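Local coordinates for protein tyrosyl-DNA phosphodiesterase 2 (Danio rerio, PDB 4F1H) that is a phosphodiesterase of the endonuclease/exonuclease/phosphatase family with a DNase I-like fold, bound to a DNA strand and a magnesium ion, at residues 81-86 / 100-105; 92-97 / 117-122; 152-157 / 203-208. All coordinates share one frame; numbering follows the deposited sequence.

Interaction 1. Residues 81-86 / 100-105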
# COMPACT_ATOMS: atom_id res chain seq x y z
N PHE B 81 -34.16 -0.30 7.39
CA PHE B 81 -33.53 0.37 6.27
C PHE B 81 -33.87 1.86 6.24
O PHE B 81 -35.02 2.25 6.52
CB PHE B 81 -34.02 -0.30 4.99
CG PHE B 81 -33.58 0.38 3.72
CD1 PHE B 81 -32.26 0.26 3.27
CD2 PHE B 81 -34.49 1.10 2.96
CE1 PHE B 81 -31.83 0.90 2.08
CE2 PHE B 81 -34.08 1.73 1.75
CZ PHE B 81 -32.75 1.60 1.30
N LEU B 82 -32.89 2.68 5.90
CA LEU B 82 -33.10 4.14 5.76
C LEU B 82 -33.07 4.59 4.31
O LEU B 82 -34.02 5.23 3.84
CB LEU B 82 -32.06 4.95 6.53
CG LEU B 82 -32.08 4.73 8.03
CD1 LEU B 82 -30.92 5.44 8.73
CD2 LEU B 82 -33.46 5.13 8.65
N GLU B 83 -31.96 4.34 3.62
CA GLU B 83 -31.83 4.76 2.22
C GLU B 83 -30.61 4.06 1.62
O GLU B 83 -29.76 3.56 2.36
CB GLU B 83 -31.67 6.28 2.14
CG GLU B 83 -30.39 6.80 2.78
CD GLU B 83 -30.12 8.24 2.40
OE1 GLU B 83 -30.43 9.12 3.23
OE2 GLU B 83 -29.60 8.50 1.29
N SER B 84 -30.54 4.00 0.28
CA SER B 84 -29.41 3.35 -0.38
C SER B 84 -29.00 4.21 -1.53
O SER B 84 -29.76 5.11 -1.98
CB SER B 84 -29.75 1.94 -0.89
OG SER B 84 -30.72 1.90 -1.93
N GLU B 85 -27.77 4.01 -2.01
CA GLU B 85 -27.35 4.69 -3.23
C GLU B 85 -26.20 3.94 -3.86
O GLU B 85 -25.57 3.08 -3.22
CB GLU B 85 -26.90 6.13 -2.97
CG GLU B 85 -25.66 6.23 -2.14
CD GLU B 85 -25.38 7.67 -1.77
OE1 GLU B 85 -25.46 8.00 -0.57
OE2 GLU B 85 -25.14 8.47 -2.70
N ILE B 86 -25.98 4.23 -5.14
CA ILE B 86 -24.87 3.61 -5.86
C ILE B 86 -23.97 4.70 -6.36
O ILE B 86 -24.44 5.64 -7.03
CB ILE B 86 -25.38 2.76 -7.03
CG1 ILE B 86 -26.10 1.51 -6.47
CG2 ILE B 86 -24.20 2.37 -7.93
CD1 ILE B 86 -26.77 0.60 -7.50
N ILE B 100 -24.17 1.38 -1.37
CA ILE B 100 -24.20 1.85 0.02
C ILE B 100 -25.63 1.71 0.51
O ILE B 100 -26.54 2.12 -0.19
CB ILE B 100 -23.80 3.34 0.07
CG1 ILE B 100 -22.32 3.51 -0.33
CG2 ILE B 100 -24.07 3.94 1.47
CD1 ILE B 100 -21.89 4.92 -0.66
N ALA B 101 -25.83 1.12 1.69
CA ALA B 101 -27.14 1.09 2.36
C ALA B 101 -26.97 1.67 3.74
O ALA B 101 -26.09 1.24 4.50
CB ALA B 101 -27.71 -0.33 2.45
N GLN B 102 -27.77 2.68 4.07
CA GLN B 102 -27.78 3.26 5.42
C GLN B 102 -28.94 2.64 6.17
O GLN B 102 -30.03 2.52 5.65
CB GLN B 102 -27.97 4.77 5.33
CG GLN B 102 -26.86 5.41 4.54
CD GLN B 102 -26.79 6.91 4.71
OE1 GLN B 102 -26.88 7.67 3.74
NE2 GLN B 102 -26.63 7.34 5.95
N VAL B 103 -28.68 2.18 7.40
CA VAL B 103 -29.66 1.44 8.16
C VAL B 103 -29.53 1.83 9.64
O VAL B 103 -28.57 2.51 10.01
CB VAL B 103 -29.47 -0.09 8.03
CG1 VAL B 103 -29.42 -0.53 6.53
CG2 VAL B 103 -28.19 -0.57 8.79
N THR B 104 -30.51 1.43 10.47
CA THR B 104 -30.31 1.51 11.93
C THR B 104 -30.33 0.10 12.52
O THR B 104 -31.08 -0.77 12.06
CB THR B 104 -31.34 2.41 12.69
OG1 THR B 104 -32.64 1.87 12.54
CG2 THR B 104 -31.37 3.79 12.11
N PHE B 105 -29.50 -0.13 13.54
CA PHE B 105 -29.37 -1.42 14.18
C PHE B 105 -29.56 -1.14 15.66
O PHE B 105 -28.66 -0.59 16.32
CB PHE B 105 -27.97 -1.97 13.87
CG PHE B 105 -27.60 -3.21 14.65
CD1 PHE B 105 -28.20 -4.43 14.36
CD2 PHE B 105 -26.61 -3.15 15.62
CE1 PHE B 105 -27.85 -5.59 15.06
CE2 PHE B 105 -26.25 -4.28 16.31
CZ PHE B 105 -26.88 -5.50 16.04
O HOH W 1 -27.33 6.47 0.97

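Interaction 2. Residues 92-97 / 117-122. With nucleotides of chain A.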
# COMPACT_ATOMS: atom_id res chain seq x y z
N THR B 92 -14.24 2.56 -14.56
CA THR B 92 -14.28 1.11 -14.60
C THR B 92 -14.52 0.56 -16.00
O THR B 92 -15.31 1.12 -16.81
CB THR B 92 -15.34 0.50 -13.61
OG1 THR B 92 -15.24 -0.94 -13.59
CG2 THR B 92 -16.76 0.87 -14.03
N GLN B 93 -13.83 -0.53 -16.32
CA GLN B 93 -14.11 -1.28 -17.54
C GLN B 93 -14.89 -2.56 -17.28
O GLN B 93 -15.13 -3.34 -18.19
CB GLN B 93 -12.80 -1.60 -18.30
CG GLN B 93 -12.14 -0.36 -18.79
CD GLN B 93 -12.92 0.23 -19.98
OE1 GLN B 93 -13.46 -0.51 -20.80
NE2 GLN B 93 -12.95 1.55 -20.08
N MET B 94 -15.28 -2.79 -16.02
CA MET B 94 -15.94 -4.02 -15.59
C MET B 94 -17.23 -3.76 -14.81
O MET B 94 -17.67 -4.60 -13.99
CB MET B 94 -14.98 -4.85 -14.72
CG MET B 94 -13.64 -5.07 -15.43
SD MET B 94 -12.48 -6.10 -14.51
CE MET B 94 -11.03 -5.89 -15.59
N MET B 95 -17.85 -2.61 -15.08
CA MET B 95 -19.15 -2.24 -14.46
C MET B 95 -19.14 -2.24 -12.93
O MET B 95 -20.20 -2.38 -12.29
CB MET B 95 -20.30 -3.08 -15.05
CG MET B 95 -20.52 -2.82 -16.53
SD MET B 95 -21.23 -1.15 -16.69
CE MET B 95 -21.11 -0.86 -18.47
N ARG B 96 -17.97 -1.98 -12.35
CA ARG B 96 -17.87 -1.95 -10.90
C ARG B 96 -18.41 -0.63 -10.34
O ARG B 96 -18.44 0.43 -11.03
CB ARG B 96 -16.42 -2.18 -10.47
CG ARG B 96 -15.80 -3.43 -11.15
CD ARG B 96 -16.67 -4.69 -10.94
NE ARG B 96 -16.16 -5.85 -11.70
CZ ARG B 96 -15.09 -6.57 -11.35
NH1 ARG B 96 -14.40 -6.25 -10.29
NH2 ARG B 96 -14.70 -7.59 -12.10
N ASN B 97 -18.87 -0.70 -9.09
CA ASN B 97 -19.44 0.47 -8.47
C ASN B 97 -19.39 0.32 -6.95
O ASN B 97 -18.85 -0.67 -6.41
CB ASN B 97 -20.88 0.74 -8.97
CG ASN B 97 -21.82 -0.45 -8.81
OD1 ASN B 97 -21.63 -1.36 -7.94
ND2 ASN B 97 -22.85 -0.49 -9.67
N LEU B 117 -13.89 -4.52 -6.43
CA LEU B 117 -12.98 -3.59 -7.12
C LEU B 117 -12.38 -4.29 -8.34
O LEU B 117 -12.29 -5.52 -8.42
CB LEU B 117 -11.81 -3.12 -6.23
CG LEU B 117 -12.20 -2.37 -4.94
CD1 LEU B 117 -10.95 -1.75 -4.25
CD2 LEU B 117 -13.24 -1.27 -5.19
N GLU B 118 -12.00 -3.47 -9.32
CA GLU B 118 -11.55 -3.95 -10.64
C GLU B 118 -10.63 -5.17 -10.50
O GLU B 118 -9.67 -5.16 -9.70
CB GLU B 118 -10.77 -2.82 -11.31
CG GLU B 118 -10.78 -2.88 -12.85
CD GLU B 118 -12.03 -2.25 -13.43
OE1 GLU B 118 -13.02 -2.00 -12.66
OE2 GLU B 118 -12.04 -1.98 -14.67
N SER B 119 -10.93 -6.21 -11.28
CA SER B 119 -10.26 -7.51 -11.18
C SER B 119 -9.00 -7.56 -12.05
O SER B 119 -8.86 -6.79 -13.03
CB SER B 119 -11.19 -8.63 -11.64
OG SER B 119 -12.39 -8.68 -10.84
N CYS B 120 -8.10 -8.46 -11.66
CA CYS B 120 -6.86 -8.84 -12.38
C CYS B 120 -5.62 -8.11 -11.88
O CYS B 120 -5.63 -6.91 -11.59
CB CYS B 120 -6.97 -8.70 -13.93
SG CYS B 120 -8.38 -9.55 -14.69
N LYS B 121 -4.53 -8.87 -11.79
CA LYS B 121 -3.31 -8.35 -11.22
C LYS B 121 -2.88 -7.09 -11.94
O LYS B 121 -2.45 -6.10 -11.30
CB LYS B 121 -2.22 -9.41 -11.31
CG LYS B 121 -0.88 -8.93 -10.74
CD LYS B 121 0.02 -10.19 -10.48
CE LYS B 121 1.44 -9.77 -9.98
NZ LYS B 121 2.26 -10.98 -9.55
N ASN B 122 -3.02 -7.08 -13.27
CA ASN B 122 -2.56 -5.94 -14.03
C ASN B 122 -3.46 -4.70 -14.03
O ASN B 122 -3.16 -3.70 -14.70
CB ASN B 122 -2.22 -6.35 -15.49
CG ASN B 122 -3.45 -6.46 -16.37
OD1 ASN B 122 -4.59 -6.51 -15.89
ND2 ASN B 122 -3.22 -6.48 -17.69
OP3 DT A 1 -12.42 -10.69 -9.09
P DT A 1 -11.87 -11.94 -8.48
OP1 DT A 1 -12.84 -13.00 -8.22
OP2 DT A 1 -11.24 -11.69 -7.14
O5' DT A 1 -10.69 -12.41 -9.43
C5' DT A 1 -10.19 -13.75 -9.26
C4' DT A 1 -9.13 -13.94 -10.32
O4' DT A 1 -9.84 -14.13 -11.57
C3' DT A 1 -8.15 -12.78 -10.51
O3' DT A 1 -6.89 -13.30 -10.95
C2' DT A 1 -8.79 -11.98 -11.65
C1' DT A 1 -9.38 -13.11 -12.49
N1 DT A 1 -10.50 -12.68 -13.38
C2 DT A 1 -10.33 -12.81 -14.74
O2 DT A 1 -9.28 -13.24 -15.26
N3 DT A 1 -11.40 -12.38 -15.49
C4 DT A 1 -12.61 -11.87 -15.03
O4 DT A 1 -13.52 -11.53 -15.81
C5 DT A 1 -12.71 -11.78 -13.58
C7 DT A 1 -13.94 -11.20 -12.95
C6 DT A 1 -11.68 -12.18 -12.83
P DG A 2 -5.57 -12.42 -10.84
OP1 DG A 2 -5.68 -11.53 -9.65
OP2 DG A 2 -5.23 -11.84 -12.20
O5' DG A 2 -4.42 -13.51 -10.63
C5' DG A 2 -4.51 -14.34 -9.48
C4' DG A 2 -3.09 -14.67 -9.08
O4' DG A 2 -2.56 -15.66 -10.01
C3' DG A 2 -2.10 -13.52 -9.04
O3' DG A 2 -1.44 -13.68 -7.77
C2' DG A 2 -1.14 -13.83 -10.19
C1' DG A 2 -1.20 -15.35 -10.23
N9 DG A 2 -0.87 -15.96 -11.51
C8 DG A 2 -1.49 -15.77 -12.75
N7 DG A 2 -0.94 -16.50 -13.72
C5 DG A 2 0.10 -17.20 -13.05
C6 DG A 2 1.07 -18.13 -13.53
O6 DG A 2 1.18 -18.55 -14.68
N1 DG A 2 1.93 -18.60 -12.54
C2 DG A 2 1.85 -18.22 -11.21
N2 DG A 2 2.75 -18.75 -10.37
N3 DG A 2 0.98 -17.33 -10.75
C4 DG A 2 0.13 -16.89 -11.71
P DC A 3 -0.55 -12.50 -7.13
OP1 DC A 3 -1.30 -11.24 -7.18
OP2 DC A 3 0.83 -12.57 -7.73
O5' DC A 3 -0.43 -12.99 -5.62
C5' DC A 3 -0.03 -14.36 -5.42
C4' DC A 3 0.04 -14.57 -3.93
O4' DC A 3 0.30 -15.99 -3.61
C3' DC A 3 1.10 -13.74 -3.22
O3' DC A 3 0.46 -13.16 -2.08
C2' DC A 3 2.17 -14.79 -2.86
C1' DC A 3 1.31 -16.03 -2.61
N1 DC A 3 1.97 -17.33 -2.87
C2 DC A 3 1.88 -18.31 -1.87
O2 DC A 3 1.29 -18.06 -0.81
N3 DC A 3 2.47 -19.52 -2.11
C4 DC A 3 3.10 -19.73 -3.28
N4 DC A 3 3.66 -20.94 -3.46
C5 DC A 3 3.20 -18.73 -4.31
C6 DC A 3 2.61 -17.55 -4.06

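Interaction 3. Residues 152-157 / 203-208. With nucleotides of chain A.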
# COMPACT_ATOMS: atom_id res chain seq x y z
N ASP B 152 -15.01 -7.73 -2.15
CA ASP B 152 -13.90 -8.34 -2.84
C ASP B 152 -13.11 -7.19 -3.43
O ASP B 152 -13.48 -6.65 -4.48
CB ASP B 152 -14.38 -9.28 -3.93
CG ASP B 152 -13.22 -9.89 -4.71
OD1 ASP B 152 -12.05 -9.55 -4.41
OD2 ASP B 152 -13.49 -10.69 -5.62
N THR B 153 -12.06 -6.80 -2.72
CA THR B 153 -11.29 -5.62 -3.10
C THR B 153 -10.23 -5.96 -4.15
O THR B 153 -9.64 -5.05 -4.70
CB THR B 153 -10.55 -5.06 -1.89
OG1 THR B 153 -9.49 -5.96 -1.52
CG2 THR B 153 -11.48 -4.78 -0.72
N ASN B 154 -9.93 -7.26 -4.38
CA ASN B 154 -8.82 -7.65 -5.25
C ASN B 154 -7.48 -7.01 -4.89
O ASN B 154 -6.55 -6.93 -5.72
CB ASN B 154 -9.17 -7.39 -6.73
CG ASN B 154 -10.01 -8.49 -7.29
OD1 ASN B 154 -9.56 -9.63 -7.33
ND2 ASN B 154 -11.24 -8.17 -7.72
N LEU B 155 -7.37 -6.57 -3.64
CA LEU B 155 -6.18 -5.80 -3.24
C LEU B 155 -4.97 -6.66 -2.93
O LEU B 155 -5.06 -7.79 -2.43
CB LEU B 155 -6.48 -4.94 -1.99
CG LEU B 155 -7.29 -3.69 -2.35
CD1 LEU B 155 -7.84 -3.04 -1.06
CD2 LEU B 155 -6.54 -2.67 -3.26
N ARG B 156 -3.82 -6.07 -3.23
CA ARG B 156 -2.54 -6.58 -2.73
C ARG B 156 -2.10 -5.59 -1.64
O ARG B 156 -2.44 -4.40 -1.73
CB ARG B 156 -1.56 -6.54 -3.89
CG ARG B 156 -1.67 -7.70 -4.85
CD ARG B 156 -2.94 -7.67 -5.70
NE ARG B 156 -2.94 -8.83 -6.58
CZ ARG B 156 -3.89 -9.15 -7.44
NH1 ARG B 156 -5.04 -8.43 -7.57
NH2 ARG B 156 -3.69 -10.23 -8.19
N ASP B 157 -1.38 -6.06 -0.61
CA ASP B 157 -0.97 -5.18 0.50
C ASP B 157 -0.30 -3.90 0.03
O ASP B 157 -0.54 -2.82 0.61
CB ASP B 157 0.02 -5.85 1.46
CG ASP B 157 -0.58 -7.00 2.21
OD1 ASP B 157 -1.82 -7.19 2.18
OD2 ASP B 157 0.20 -7.72 2.86
N CYS B 203 -4.22 -15.32 -1.86
CA CYS B 203 -4.43 -13.88 -1.89
C CYS B 203 -5.47 -13.43 -0.87
O CYS B 203 -6.46 -14.16 -0.60
CB CYS B 203 -4.96 -13.50 -3.27
SG CYS B 203 -3.78 -13.92 -4.58
N ARG B 204 -5.26 -12.27 -0.27
CA ARG B 204 -6.24 -11.75 0.69
C ARG B 204 -7.07 -10.67 -0.02
O ARG B 204 -6.89 -9.49 0.21
CB ARG B 204 -5.57 -11.21 1.95
CG ARG B 204 -6.58 -10.87 3.08
CD ARG B 204 -5.89 -10.57 4.41
NE ARG B 204 -5.22 -9.25 4.42
CZ ARG B 204 -5.80 -8.10 4.76
NH1 ARG B 204 -7.10 -8.05 5.08
NH2 ARG B 204 -5.09 -6.99 4.77
N PHE B 205 -7.97 -11.11 -0.90
CA PHE B 205 -8.74 -10.18 -1.76
C PHE B 205 -9.96 -9.63 -1.02
O PHE B 205 -10.39 -8.50 -1.28
CB PHE B 205 -9.22 -10.94 -3.02
CG PHE B 205 -8.14 -11.20 -4.05
CD1 PHE B 205 -6.96 -10.42 -4.08
CD2 PHE B 205 -8.31 -12.21 -4.99
CE1 PHE B 205 -5.98 -10.69 -5.08
CE2 PHE B 205 -7.35 -12.46 -5.95
CZ PHE B 205 -6.18 -11.68 -5.99
N ASP B 206 -10.52 -10.44 -0.11
CA ASP B 206 -11.74 -10.06 0.55
C ASP B 206 -11.37 -9.42 1.86
O ASP B 206 -10.65 -10.03 2.67
CB ASP B 206 -12.56 -11.33 0.73
CG ASP B 206 -12.88 -11.95 -0.62
OD1 ASP B 206 -13.83 -11.43 -1.30
OD2 ASP B 206 -12.16 -12.87 -1.09
N ARG B 207 -11.83 -8.18 2.05
CA ARG B 207 -11.43 -7.38 3.20
C ARG B 207 -12.59 -6.59 3.75
O ARG B 207 -13.54 -6.28 3.03
CB ARG B 207 -10.29 -6.39 2.85
CG ARG B 207 -9.07 -7.05 2.16
CD ARG B 207 -7.91 -6.07 2.00
NE ARG B 207 -6.80 -6.81 1.41
CZ ARG B 207 -5.51 -6.44 1.43
NH1 ARG B 207 -5.13 -5.29 1.99
NH2 ARG B 207 -4.60 -7.24 0.87
N ILE B 208 -12.51 -6.28 5.05
CA ILE B 208 -13.52 -5.48 5.74
C ILE B 208 -12.84 -4.27 6.35
O ILE B 208 -11.81 -4.42 7.06
CB ILE B 208 -14.14 -6.27 6.91
CG1 ILE B 208 -14.68 -7.61 6.41
CG2 ILE B 208 -15.21 -5.46 7.62
CD1 ILE B 208 -15.06 -8.57 7.56
OP3 DT A 1 -12.42 -10.69 -9.09
P DT A 1 -11.87 -11.94 -8.48
OP1 DT A 1 -12.84 -13.00 -8.22
OP2 DT A 1 -11.24 -11.69 -7.14
O5' DT A 1 -10.69 -12.41 -9.43
C5' DT A 1 -10.19 -13.75 -9.26
C4' DT A 1 -9.13 -13.94 -10.32
O4' DT A 1 -9.84 -14.13 -11.57
C3' DT A 1 -8.15 -12.78 -10.51
O3' DT A 1 -6.89 -13.30 -10.95
C2' DT A 1 -8.79 -11.98 -11.65
C1' DT A 1 -9.38 -13.11 -12.49
N1 DT A 1 -10.50 -12.68 -13.38
C2 DT A 1 -10.33 -12.81 -14.74
O2 DT A 1 -9.28 -13.24 -15.26
N3 DT A 1 -11.40 -12.38 -15.49
C4 DT A 1 -12.61 -11.87 -15.03
O4 DT A 1 -13.52 -11.53 -15.81
C5 DT A 1 -12.71 -11.78 -13.58
C7 DT A 1 -13.94 -11.20 -12.95
C6 DT A 1 -11.68 -12.18 -12.83
P DG A 2 -5.57 -12.42 -10.84
OP1 DG A 2 -5.68 -11.53 -9.65
OP2 DG A 2 -5.23 -11.84 -12.20
O5' DG A 2 -4.42 -13.51 -10.63
C5' DG A 2 -4.51 -14.34 -9.48
C4' DG A 2 -3.09 -14.67 -9.08
O4' DG A 2 -2.56 -15.66 -10.01
C3' DG A 2 -2.10 -13.52 -9.04
O3' DG A 2 -1.44 -13.68 -7.77
C2' DG A 2 -1.14 -13.83 -10.19
C1' DG A 2 -1.20 -15.35 -10.23
N9 DG A 2 -0.87 -15.96 -11.51
C8 DG A 2 -1.49 -15.77 -12.75
N7 DG A 2 -0.94 -16.50 -13.72
C5 DG A 2 0.10 -17.20 -13.05
C6 DG A 2 1.07 -18.13 -13.53
O6 DG A 2 1.18 -18.55 -14.68
N1 DG A 2 1.93 -18.60 -12.54
C2 DG A 2 1.85 -18.22 -11.21
N2 DG A 2 2.75 -18.75 -10.37
N3 DG A 2 0.98 -17.33 -10.75
C4 DG A 2 0.13 -16.89 -11.71
P DC A 3 -0.55 -12.50 -7.13
OP1 DC A 3 -1.30 -11.24 -7.18
OP2 DC A 3 0.83 -12.57 -7.73
O5' DC A 3 -0.43 -12.99 -5.62
C5' DC A 3 -0.03 -14.36 -5.42
C4' DC A 3 0.04 -14.57 -3.93
O4' DC A 3 0.30 -15.99 -3.61
C3' DC A 3 1.10 -13.74 -3.22
O3' DC A 3 0.46 -13.16 -2.08
C2' DC A 3 2.17 -14.79 -2.86
C1' DC A 3 1.31 -16.03 -2.61
N1 DC A 3 1.97 -17.33 -2.87
C2 DC A 3 1.88 -18.31 -1.87
O2 DC A 3 1.29 -18.06 -0.81
N3 DC A 3 2.47 -19.52 -2.11
C4 DC A 3 3.10 -19.73 -3.28
N4 DC A 3 3.66 -20.94 -3.46
C5 DC A 3 3.20 -18.73 -4.31
C6 DC A 3 2.61 -17.55 -4.06
O HOH W 2 -3.75 -10.01 -1.37
O HOH W 3 -2.42 -9.40 3.55
O HOH W 4 -2.69 -4.08 3.50

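Interaction 1. Residues 81-86 / 100-105
Residues 81-86 and 100-105, from the two strands of a beta hairpin (80-88 and 97-105), pair antiparallel, their axes 4.6 Å apart and their directions 168° apart. The register slips at a classic beta bulge: Leu82 and Glu83 both face Gln102, whose O takes a bond from Leu82 N (2.9 Å) and a weak one from Glu83 N. Beyond it regular pairing resumes: Gln102 N bonds Glu83 O at 2.8 Å, and Glu85 and Ile100 exchange two backbone bonds. On one face, CG anti to the backbone N (chi1 174°) lays the Phe81 ring forward along its strand, Glu83 N over its centre, while Ala101 CB meets the ring edge at CE1 (4.3 Å). On the other, Glu83 and Gln102 run side by side, carboxylate and amide planes 31° apart. A water lies within bonding distance of Gln102 OE1 (3.1 Å) and Glu85 OE1 (2.9 Å) and can bridge them, though other acceptors compete for its protons. The Leu82 and Thr104 side chains cross at about a right angle, Leu82 CD1 3.8 Å from Thr104 CG2. Strand 108-114 continues the sheet beyond 100-105. Leu74 and Ile72 of strand 69-75, in the other sheet, pack against the Phe81, Ala101 and Val103 face.

Interaction 2. Residues 92-97 / 117-122
Glu118 turns its carboxylate into the bend of residues 92-97, both oxygens using syn lone pairs: OE1 accepts from Thr92 OG1 at 2.6 Å and OE2 from Gln93 N at 2.8 Å. Its chain reaches there because CG lies anti to the backbone N (chi1 -154°) and the next bond bends back (chi2 83°). Thr92 OG1 accepts from Met94 N, closing an ST turn, and from Arg96 N, so one hydroxyl ties the bend together while donating to the acid. Met94 slants across the Glu118 side chain, its CG 3.6 Å from Glu118 OE2, and its SD receives a weak bond from Ser119 N. Arg96 passes on the OE1 side, with CG 3.5 Å from Glu118 OE1, and a bend at chi2 (-53°) directs its guanidinium to Ser119. There NH1 and NH2 converge end-on upon Ser119 OG, at 3.2 and 2.8 Å, with the oxygen in the guanidinium plane. Ser119 OG donates to DT1 OP3 of chain A at 2.7 Å, consistent with Arg96 acting from the second shell to orient the Ser119 hydroxyl toward the phosphate. Arg96 also bonds Tyr68 OH and His116 O. The first loop links strands 80-88 and 97-105; the second leads from strand 108-114 to helix 124-140, whose Gln130 bonds Glu118 OE1 and whose Arg127 holds the Glu118 and Cys120 carbonyls.

Interaction 3. Residues 152-157 / 203-208
Asp152 and Asp206 form an antiparallel non-hydrogen-bonded pair, CA to CA 4.4 Å, after which residues 153-157 turn over Phe205. Phe205 O accepts from Thr153 N at 2.8 Å and from Thr153 OG1 at 2.7 Å, the two donors arriving from opposite faces of the carbonyl plane. Asp152 OD1 and Thr153 OG1 accept from Asn154 N and Leu155 N, an Asx turn followed by an ST turn. The Phe205 ring lies between Asn154 OD1, offset toward the rim of one face, and Cys203 CB, over the centre of the other. Its CE1 sits 3.4 Å above the Arg156 guanidinium, centred on it, with the two planes 53° apart. A bend at chi2 (71°) brings Arg156 to the DNA, where NH2 donates to OP1 of both DG2 and DC3 of chain A, 2.8 Å each. Arg207 uses NE and NH2 side-on to hold Arg204 O, while Leu155 CB lies over one guanidinium face and Arg204 NH2 over the other; Arg204 NH1 forms a salt bridge to Asp172. Arg207 NH2 also forms a salt bridge to Asp157 OD1 at 3.1 Å. Asn154 ND2, which also meets Leu117, bonds DT1 OP3 of chain A at 3.1 Å, and Asp152 OD2 takes a bond from Asn10. Asp152, Thr153 and Asn154 lie in the Gly-Asp-x-Asn sequence found in this family; the nearby DNA phosphate and magnesium are consistent with a DNase I-like active site.

In the fold
Interactions 2 and 3, with centres 13 Å apart, form adjoining walls of the DNA-binding site: Leu117 N lies 2.9 Å from Asp152 O, and Leu117 O lies 2.9 Å from Asn154 ND2, both probable hydrogen bonds. Together they meet three successive phosphates of chain A: Ser119 and Asn154 at DT1, Lys121 N and Arg156 at DG2, Lys121 NZ and Arg156 at DC3. The side chains of Ser119 and Asp152 lie about 5 and 6 Å from magnesium. Interaction 1 belongs to the same sheet as interaction 3 but its nearest atom is about 18 Å from the DNA; it joins interaction 2 through Ile86 CG2, 3.6 Å from Asn97 ND2.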